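Local atomic coordinates of D-galactonate dehydratase family member SEN1436 (Salmonella enterica subsp. enterica serovar Enteritidis, PDB entry 3TW9), a protein that catalyses, at a low rate and with magnesium, the dehydration of D-gluconate to 2-dehydro-3-deoxy-D-gluconate, a step in which it probably has no major role in vivo. Residues 219-232 with 247-261. Numbering follows the deposited sequence.
Sequences FDPDAYAKSVPRLF and HDVHERVTPVTAINL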
ATOM      1  N   PHE C 219     -18.918  -3.655  36.465  1.00 26.66           N
ATOM      2  CA  PHE C 219     -18.563  -2.315  36.027  1.00 23.69           C
ATOM      3  C   PHE C 219     -19.826  -1.527  35.754  1.00 31.99           C
ATOM      4  O   PHE C 219     -20.784  -2.070  35.212  1.00 32.51           O
ATOM      5  CB  PHE C 219     -17.721  -2.423  34.750  1.00 29.95           C
ATOM      6  CG  PHE C 219     -17.311  -1.102  34.160  1.00 49.65           C
ATOM      7  CD1 PHE C 219     -16.361  -0.296  34.807  1.00 53.68           C
ATOM      8  CD2 PHE C 219     -17.842  -0.680  32.938  1.00 43.34           C
ATOM      9  CE1 PHE C 219     -15.956   0.917  34.273  1.00 33.73           C
ATOM     10  CE2 PHE C 219     -17.440   0.541  32.381  1.00 41.09           C
ATOM     11  CZ  PHE C 219     -16.490   1.327  33.044  1.00 46.18           C
ATOM     12  N   ASP C 220     -19.820  -0.250  36.117  1.00 22.13           N
ATOM     13  CA  ASP C 220     -20.959   0.622  35.880  1.00 24.70           C
ATOM     14  C   ASP C 220     -20.627   1.599  34.757  1.00 22.68           C
ATOM     15  O   ASP C 220     -19.932   2.598  34.987  1.00 22.09           O
ATOM     16  CB  ASP C 220     -21.327   1.391  37.144  1.00 24.00           C
ATOM     17  CG  ASP C 220     -22.629   2.164  37.002  1.00 25.89           C
ATOM     18  OD1 ASP C 220     -22.963   2.645  35.901  1.00 27.19           O
ATOM     19  OD2 ASP C 220     -23.338   2.307  38.002  1.00 34.32           O
ATOM     20  N   PRO C 221     -21.143   1.330  33.540  1.00 26.21           N
ATOM     21  CA  PRO C 221     -20.765   2.146  32.377  1.00 22.23           C
ATOM     22  C   PRO C 221     -21.283   3.576  32.440  1.00 22.06           C
ATOM     23  O   PRO C 221     -20.662   4.476  31.881  1.00 26.53           O
ATOM     24  CB  PRO C 221     -21.408   1.399  31.195  1.00 28.34           C
ATOM     25  CG  PRO C 221     -22.521   0.603  31.803  1.00 25.91           C
ATOM     26  CD  PRO C 221     -22.068   0.239  33.180  1.00 26.25           C
ATOM     27  N   ASP C 222     -22.411   3.783  33.111  1.00 25.84           N
ATOM     28  CA  ASP C 222     -22.989   5.118  33.217  1.00 30.88           C
ATOM     29  C   ASP C 222     -22.238   5.981  34.235  1.00 27.56           C
ATOM     30  O   ASP C 222     -21.954   7.154  33.968  1.00 28.11           O
ATOM     31  CB  ASP C 222     -24.479   5.043  33.511  1.00 30.16           C
ATOM     32  CG  ASP C 222     -25.268   4.465  32.342  1.00 47.13           C
ATOM     33  OD1 ASP C 222     -25.574   5.211  31.388  1.00 63.45           O
ATOM     34  OD2 ASP C 222     -25.577   3.259  32.373  1.00 45.75           O
ATOM     35  N   ALA C 223     -21.880   5.402  35.384  1.00 23.55           N
ATOM     36  CA  ALA C 223     -21.009   6.095  36.351  1.00 24.25           C
ATOM     37  C   ALA C 223     -19.686   6.478  35.688  1.00 28.65           C
ATOM     38  O   ALA C 223     -19.222   7.611  35.824  1.00 28.01           O
ATOM     39  CB  ALA C 223     -20.745   5.219  37.587  1.00 27.12           C
ATOM     40  N   TYR C 224     -19.128   5.535  34.928  1.00 24.11           N
ATOM     41  CA  TYR C 224     -17.858   5.735  34.219  1.00 21.16           C
ATOM     42  C   TYR C 224     -17.955   6.935  33.284  1.00 29.20           C
ATOM     43  O   TYR C 224     -17.105   7.844  33.318  1.00 28.41           O
ATOM     44  CB  TYR C 224     -17.468   4.451  33.458  1.00 24.35           C
ATOM     45  CG  TYR C 224     -16.564   4.705  32.262  1.00 20.97           C
ATOM     46  CD1 TYR C 224     -15.213   5.050  32.428  1.00 26.54           C
ATOM     47  CD2 TYR C 224     -17.077   4.639  30.954  1.00 24.35           C
ATOM     48  CE1 TYR C 224     -14.397   5.312  31.330  1.00 20.89           C
ATOM     49  CE2 TYR C 224     -16.275   4.906  29.854  1.00 22.09           C
ATOM     50  CZ  TYR C 224     -14.936   5.250  30.043  1.00 25.32           C
ATOM     51  OH  TYR C 224     -14.130   5.499  28.944  1.00 24.26           O
ATOM     52  N   ALA C 225     -18.993   6.943  32.448  1.00 21.53           N
ATOM     53  CA  ALA C 225     -19.089   7.921  31.370  1.00 23.68           C
ATOM     54  C   ALA C 225     -19.320   9.333  31.913  1.00 35.12           C
ATOM     55  O   ALA C 225     -18.860  10.320  31.323  1.00 31.79           O
ATOM     56  CB  ALA C 225     -20.195   7.543  30.436  1.00 23.44           C
ATOM     57  N   LYS C 226     -20.031   9.418  33.037  1.00 26.89           N
ATOM     58  CA  LYS C 226     -20.300  10.702  33.682  1.00 27.48           C
ATOM     59  C   LYS C 226     -19.078  11.220  34.432  1.00 33.90           C
ATOM     60  O   LYS C 226     -18.994  12.420  34.719  1.00 36.83           O
ATOM     61  CB  LYS C 226     -21.514  10.605  34.612  1.00 27.37           C
ATOM     62  CG  LYS C 226     -22.849  10.368  33.909  1.00 39.68           C
ATOM     63  CD  LYS C 226     -23.996  10.345  34.911  1.00 38.05           C
ATOM     64  CE  LYS C 226     -25.321  10.011  34.251  1.00 39.38           C
ATOM     65  NZ  LYS C 226     -25.426   8.559  34.012  1.00 47.09           N
ATOM     66  N   SER C 227     -18.127  10.326  34.715  1.00 27.51           N
ATOM     67  CA  SER C 227     -16.930  10.678  35.486  1.00 33.25           C
ATOM     68  C   SER C 227     -15.693  11.037  34.675  1.00 35.60           C
ATOM     69  O   SER C 227     -14.809  11.736  35.175  1.00 28.49           O
ATOM     70  CB  SER C 227     -16.598   9.562  36.473  1.00 34.34           C
ATOM     71  OG  SER C 227     -17.731   9.326  37.291  1.00 34.87           O
ATOM     72  N   VAL C 228     -15.615  10.549  33.441  1.00 27.23           N
ATOM     73  CA  VAL C 228     -14.460  10.844  32.591  1.00 30.51           C
ATOM     74  C   VAL C 228     -14.216  12.351  32.352  1.00 27.57           C
ATOM     75  O   VAL C 228     -13.075  12.777  32.455  1.00 26.13           O
ATOM     76  CB  VAL C 228     -14.452   9.993  31.262  1.00 21.70           C
ATOM     77  CG1 VAL C 228     -13.259  10.357  30.330  1.00 27.58           C
ATOM     78  CG2 VAL C 228     -14.376   8.558  31.604  1.00 25.92           C
ATOM     79  N   PRO C 229     -15.267  13.154  32.034  1.00 25.77           N
ATOM     80  CA  PRO C 229     -14.938  14.551  31.792  1.00 26.80           C
ATOM     81  C   PRO C 229     -14.351  15.252  33.025  1.00 29.69           C
ATOM     82  O   PRO C 229     -13.481  16.111  32.869  1.00 26.37           O
ATOM     83  CB  PRO C 229     -16.285  15.176  31.412  1.00 28.54           C
ATOM     84  CG  PRO C 229     -17.059  14.025  30.802  1.00 30.59           C
ATOM     85  CD  PRO C 229     -16.667  12.852  31.646  1.00 25.99           C
ATOM     86  N   ARG C 230     -14.808  14.865  34.217  1.00 29.61           N
ATOM     87  CA  ARG C 230     -14.297  15.433  35.470  1.00 31.82           C
ATOM     88  C   ARG C 230     -12.818  15.107  35.701  1.00 29.93           C
ATOM     89  O   ARG C 230     -12.044  15.997  36.090  1.00 30.30           O
ATOM     90  CB  ARG C 230     -15.152  14.996  36.670  1.00 33.65           C
ATOM     91  CG  ARG C 230     -16.633  15.361  36.526  1.00 53.29           C
ATOM     92  CD  ARG C 230     -17.269  15.701  37.865  1.00 79.80           C
ATOM     93  NE  ARG C 230     -17.429  14.531  38.727  1.00 91.34           N
ATOM     94  CZ  ARG C 230     -18.570  13.871  38.900  1.00 99.96           C
ATOM     95  NH1 ARG C 230     -19.673  14.259  38.267  1.00 97.16           N
ATOM     96  NH2 ARG C 230     -18.609  12.821  39.711  1.00101.89           N
ATOM     97  N   LEU C 231     -12.433  13.857  35.425  1.00 28.82           N
ATOM     98  CA  LEU C 231     -11.033  13.424  35.439  1.00 28.29           C
ATOM     99  C   LEU C 231     -10.162  14.308  34.534  1.00 27.10           C
ATOM    100  O   LEU C 231      -9.131  14.812  34.965  1.00 26.96           O
ATOM    101  CB  LEU C 231     -10.905  11.936  35.042  1.00 26.47           C
ATOM    102  CG  LEU C 231      -9.501  11.404  34.747  1.00 33.81           C
ATOM    103  CD1 LEU C 231      -8.627  11.339  36.017  1.00 37.87           C
ATOM    104  CD2 LEU C 231      -9.557  10.052  34.042  1.00 43.80           C
ATOM    105  N   PHE C 232     -10.601  14.535  33.296  1.00 23.30           N
ATOM    106  CA  PHE C 232      -9.840  15.369  32.377  1.00 21.58           C
ATOM    107  C   PHE C 232      -9.857  16.858  32.684  1.00 25.14           C
ATOM    108  O   PHE C 232      -8.854  17.542  32.435  1.00 26.36           O
ATOM    109  CB  PHE C 232     -10.216  15.056  30.913  1.00 23.88           C
ATOM    110  CG  PHE C 232      -9.590  13.791  30.446  1.00 21.56           C
ATOM    111  CD1 PHE C 232      -8.201  13.736  30.208  1.00 20.22           C
ATOM    112  CD2 PHE C 232     -10.336  12.625  30.329  1.00 26.57           C
ATOM    113  CE1 PHE C 232      -7.571  12.540  29.844  1.00 27.10           C
ATOM    114  CE2 PHE C 232      -9.714  11.414  29.954  1.00 21.16           C
ATOM    115  CZ  PHE C 232      -8.319  11.372  29.704  1.00 23.19           C
ATOM    116  N   HIS C 247      -7.284   8.515  25.933  1.00 21.86           N
ATOM    117  CA  HIS C 247      -8.218   7.820  26.793  1.00 19.66           C
ATOM    118  C   HIS C 247      -8.834   6.679  26.019  1.00 26.05           C
ATOM    119  O   HIS C 247      -9.297   6.876  24.898  1.00 23.19           O
ATOM    120  CB  HIS C 247      -9.327   8.744  27.329  1.00 21.38           C
ATOM    121  CG  HIS C 247     -10.268   8.034  28.254  1.00 22.11           C
ATOM    122  ND1 HIS C 247      -9.888   7.636  29.518  1.00 19.79           N
ATOM    123  CD2 HIS C 247     -11.523   7.560  28.069  1.00 20.23           C
ATOM    124  CE1 HIS C 247     -10.894   7.000  30.100  1.00 24.24           C
ATOM    125  NE2 HIS C 247     -11.895   6.931  29.237  1.00 23.89           N
ATOM    126  N   ASP C 248      -8.870   5.511  26.643  1.00 19.74           N
ATOM    127  CA  ASP C 248      -9.433   4.309  26.027  1.00 18.48           C
ATOM    128  C   ASP C 248     -10.811   3.997  26.610  1.00 22.91           C
ATOM    129  O   ASP C 248     -10.954   3.608  27.773  1.00 22.71           O
ATOM    130  CB  ASP C 248      -8.440   3.141  26.276  1.00 23.43           C
ATOM    131  CG  ASP C 248      -8.724   1.911  25.440  1.00 31.16           C
ATOM    132  OD1 ASP C 248      -9.684   1.924  24.646  1.00 32.47           O
ATOM    133  OD2 ASP C 248      -7.962   0.918  25.563  1.00 29.46           O
ATOM    134  N   VAL C 249     -11.844   4.144  25.786  1.00 17.64           N
ATOM    135  CA  VAL C 249     -13.207   3.713  26.155  1.00 18.86           C
ATOM    136  C   VAL C 249     -13.319   2.170  26.225  1.00 20.32           C
ATOM    137  O   VAL C 249     -14.105   1.645  27.011  1.00 20.58           O
ATOM    138  CB  VAL C 249     -14.228   4.277  25.139  1.00 20.04           C
ATOM    139  CG1 VAL C 249     -15.653   3.860  25.477  1.00 20.20           C
ATOM    140  CG2 VAL C 249     -14.127   5.793  25.096  1.00 21.39           C
ATOM    141  N   HIS C 250     -12.555   1.478  25.370  1.00 18.03           N
ATOM    142  CA  HIS C 250     -12.417   0.015  25.364  1.00 18.53           C
ATOM    143  C   HIS C 250     -13.766  -0.656  25.283  1.00 24.71           C
ATOM    144  O   HIS C 250     -14.044  -1.568  26.050  1.00 23.98           O
ATOM    145  CB  HIS C 250     -11.665  -0.458  26.627  1.00 21.98           C
ATOM    146  CG  HIS C 250     -10.844  -1.694  26.436  1.00 24.27           C
ATOM    147  ND1 HIS C 250     -11.366  -2.964  26.554  1.00 24.69           N
ATOM    148  CD2 HIS C 250      -9.534  -1.855  26.129  1.00 31.32           C
ATOM    149  CE1 HIS C 250     -10.413  -3.853  26.331  1.00 23.41           C
ATOM    150  NE2 HIS C 250      -9.290  -3.207  26.074  1.00 30.26           N
ATOM    151  N   GLU C 251     -14.622  -0.148  24.387  1.00 17.16           N
ATOM    152  CA  GLU C 251     -15.931  -0.737  24.090  1.00 17.51           C
ATOM    153  C   GLU C 251     -16.883  -0.890  25.293  1.00 22.09           C
ATOM    154  O   GLU C 251     -17.811  -1.712  25.254  1.00 21.74           O
ATOM    155  CB  GLU C 251     -15.772  -2.063  23.271  1.00 19.21           C
ATOM    156  CG  GLU C 251     -15.122  -3.296  23.992  1.00 18.07           C
ATOM    157  CD  GLU C 251     -15.193  -4.603  23.213  1.00 24.42           C
ATOM    158  OE1 GLU C 251     -14.777  -5.677  23.727  1.00 20.68           O
ATOM    159  OE2 GLU C 251     -15.643  -4.579  22.063  1.00 21.69           O
ATOM    160  N   ARG C 252     -16.689  -0.075  26.334  1.00 22.92           N
ATOM    161  CA  ARG C 252     -17.389  -0.305  27.614  1.00 18.44           C
ATOM    162  C   ARG C 252     -18.779   0.341  27.756  1.00 23.37           C
ATOM    163  O   ARG C 252     -19.498   0.052  28.718  1.00 28.35           O
ATOM    164  CB  ARG C 252     -16.481   0.082  28.798  1.00 18.38           C
ATOM    165  CG  ARG C 252     -15.324  -0.908  29.003  1.00 18.70           C
ATOM    166  CD  ARG C 252     -14.350  -0.418  30.074  1.00 30.18           C
ATOM    167  NE  ARG C 252     -13.641   0.817  29.716  1.00 33.95           N
ATOM    168  CZ  ARG C 252     -13.111   1.670  30.597  1.00 34.01           C
ATOM    169  NH1 ARG C 252     -13.227   1.435  31.904  1.00 32.57           N
ATOM    170  NH2 ARG C 252     -12.481   2.772  30.181  1.00 26.94           N
ATOM    171  N   VAL C 253     -19.175   1.189  26.799  1.00 19.69           N
ATOM    172  CA  VAL C 253     -20.445   1.926  26.923  1.00 17.61           C
ATOM    173  C   VAL C 253     -21.289   1.775  25.660  1.00 22.43           C
ATOM    174  O   VAL C 253     -20.770   1.309  24.647  1.00 19.67           O
ATOM    175  CB  VAL C 253     -20.253   3.442  27.215  1.00 23.34           C
ATOM    176  CG1 VAL C 253     -19.524   3.673  28.560  1.00 22.66           C
ATOM    177  CG2 VAL C 253     -19.518   4.162  26.073  1.00 19.78           C
ATOM    178  N   THR C 254     -22.570   2.148  25.732  1.00 21.29           N
ATOM    179  CA  THR C 254     -23.433   2.069  24.532  1.00 16.92           C
ATOM    180  C   THR C 254     -22.959   3.123  23.557  1.00 17.34           C
ATOM    181  O   THR C 254     -22.313   4.123  23.945  1.00 20.24           O
ATOM    182  CB  THR C 254     -24.938   2.342  24.809  1.00 19.49           C
ATOM    183  OG1 THR C 254     -25.099   3.691  25.292  1.00 18.93           O
ATOM    184  CG2 THR C 254     -25.534   1.299  25.737  1.00 20.81           C
ATOM    185  N   PRO C 255     -23.267   2.912  22.276  1.00 17.28           N
ATOM    186  CA  PRO C 255     -22.736   3.859  21.306  1.00 17.25           C
ATOM    187  C   PRO C 255     -23.099   5.318  21.538  1.00 17.40           C
ATOM    188  O   PRO C 255     -22.214   6.164  21.466  1.00 18.91           O
ATOM    189  CB  PRO C 255     -23.291   3.344  19.993  1.00 18.14           C
ATOM    190  CG  PRO C 255     -23.363   1.857  20.197  1.00 18.29           C
ATOM    191  CD  PRO C 255     -23.852   1.716  21.631  1.00 20.33           C
ATOM    192  N   VAL C 256     -24.369   5.630  21.838  1.00 20.01           N
ATOM    193  CA  VAL C 256     -24.725   7.039  22.005  1.00 21.14           C
ATOM    194  C   VAL C 256     -24.044   7.636  23.260  1.00 21.68           C
ATOM    195  O   VAL C 256     -23.698   8.814  23.280  1.00 20.30           O
ATOM    196  CB  VAL C 256     -26.261   7.272  21.991  1.00 19.28           C
ATOM    197  CG1 VAL C 256     -26.918   6.763  23.265  1.00 23.25           C
ATOM    198  CG2 VAL C 256     -26.582   8.766  21.769  1.00 18.10           C
ATOM    199  N   THR C 257     -23.822   6.798  24.276  1.00 20.40           N
ATOM    200  CA  THR C 257     -22.998   7.208  25.427  1.00 25.25           C
ATOM    201  C   THR C 257     -21.582   7.620  24.979  1.00 17.54           C
ATOM    202  O   THR C 257     -21.070   8.661  25.410  1.00 19.43           O
ATOM    203  CB  THR C 257     -22.958   6.116  26.481  1.00 25.80           C
ATOM    204  OG1 THR C 257     -24.308   5.823  26.889  1.00 25.76           O
ATOM    205  CG2 THR C 257     -22.144   6.553  27.705  1.00 24.65           C
ATOM    206  N   ALA C 258     -20.971   6.812  24.115  1.00 20.95           N
ATOM    207  CA  ALA C 258     -19.628   7.120  23.581  1.00 20.09           C
ATOM    208  C   ALA C 258     -19.613   8.384  22.734  1.00 21.70           C
ATOM    209  O   ALA C 258     -18.645   9.177  22.783  1.00 19.51           O
ATOM    210  CB  ALA C 258     -19.085   5.957  22.821  1.00 18.27           C
ATOM    211  N   ILE C 259     -20.670   8.572  21.951  1.00 17.74           N
ATOM    212  CA  ILE C 259     -20.829   9.792  21.139  1.00 21.67           C
ATOM    213  C   ILE C 259     -20.930  11.036  22.027  1.00 21.58           C
ATOM    214  O   ILE C 259     -20.220  12.022  21.809  1.00 19.45           O
ATOM    215  CB  ILE C 259     -22.063   9.703  20.183  1.00 20.73           C
ATOM    216  CG1 ILE C 259     -21.832   8.565  19.182  1.00 18.06           C
ATOM    217  CG2 ILE C 259     -22.355  11.079  19.472  1.00 21.94           C
ATOM    218  CD1 ILE C 259     -23.025   8.252  18.221  1.00 19.98           C
ATOM    219  N   ASN C 260     -21.775  10.964  23.063  1.00 20.59           N
ATOM    220  CA  ASN C 260     -21.861  12.059  23.999  1.00 22.03           C
ATOM    221  C   ASN C 260     -20.532  12.333  24.725  1.00 21.38           C
ATOM    222  O   ASN C 260     -20.166  13.492  24.938  1.00 24.65           O
ATOM    223  CB  ASN C 260     -22.980  11.807  25.002  1.00 23.20           C
ATOM    224  CG  ASN C 260     -23.375  13.040  25.724  1.00 29.98           C
ATOM    225  OD1 ASN C 260     -24.026  13.928  25.166  1.00 29.85           O
ATOM    226  ND2 ASN C 260     -22.980  13.121  26.986  1.00 27.01           N
ATOM    227  N   LEU C 261     -19.796  11.278  25.036  1.00 22.07           N
ATOM    228  CA  LEU C 261     -18.529  11.399  25.727  1.00 25.61           C
ATOM    229  C   LEU C 261     -17.465  12.061  24.834  1.00 27.52           C
ATOM    230  O   LEU C 261     -16.746  12.967  25.271  1.00 20.86           O
ATOM    231  CB  LEU C 261     -18.054  10.026  26.194  1.00 23.98           C
ATOM    232  CG  LEU C 261     -16.759   9.975  27.000  1.00 29.60           C
ATOM    233  CD1 LEU C 261     -16.861  10.761  28.323  1.00 26.82           C
ATOM    234  CD2 LEU C 261     -16.397   8.523  27.259  1.00 28.77           C
TER
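The Y224 ring carries the guanidinium of R252 over one face, a cation-pi contact with CZ 4.3 Å from the centroid of the Y224 ring, the guanidinium tilted against the ring and shifted toward its rim. At the ring's edge, V253 CG1 lies in plane, 3.6 Å from Y224 CD2. H247 meets the same tyrosine rim to rim, the planes only 20° apart, and Y224 OH and H247 NE2 share a hydrogen bond of 2.7 Å whose proton could sit on either. V228 CG1 covers one face of the imidazole, 4.0 Å from the centroid of the H247 ring; the F232 ring plane stands almost square to that of H247, with CZ against H247 CB, an oblique pairing. With ND1 bonded to C178 O, the H247 ring is held at both nitrogens, which fixes its rotation.

R252 bends at chi3 (-65°), folding its guanidinium back onto its own turn: NE donates to V249 O, and NH2 gives a 3.0 Å bond to D248 O in the carbonyl plane. The backbone N of R252 reaches V249 O from the opposite face to NE. F219 CZ lies 3.5 Å from R252 NH1, adding a second aromatic neighbour.

Further along, L261 is a knob among Y224, A225, V228 and P229: its CD1 reaches A225 O, V228 CB and the P229 ring, while CD2 approaches Y224 OH. A225 CB and T257 CG2 press together at 3.5 Å, tighter than usual.

The axes of segments 221-232 and 255-261 run almost parallel, 9° apart, as neighbouring outer helices do in the barrel domain of the mandelate racemase/muconate lactonizing enzyme family. Parallel barrel strand 244-248 falls between them in sequence; its end carries the magnesium ligand D248, and the turn after it H250, probably a proton donor/acceptor. Through R252's bonds to D248 O and V249 O, and Y224's to H247, the contact adjoins the strand end bearing the metal site.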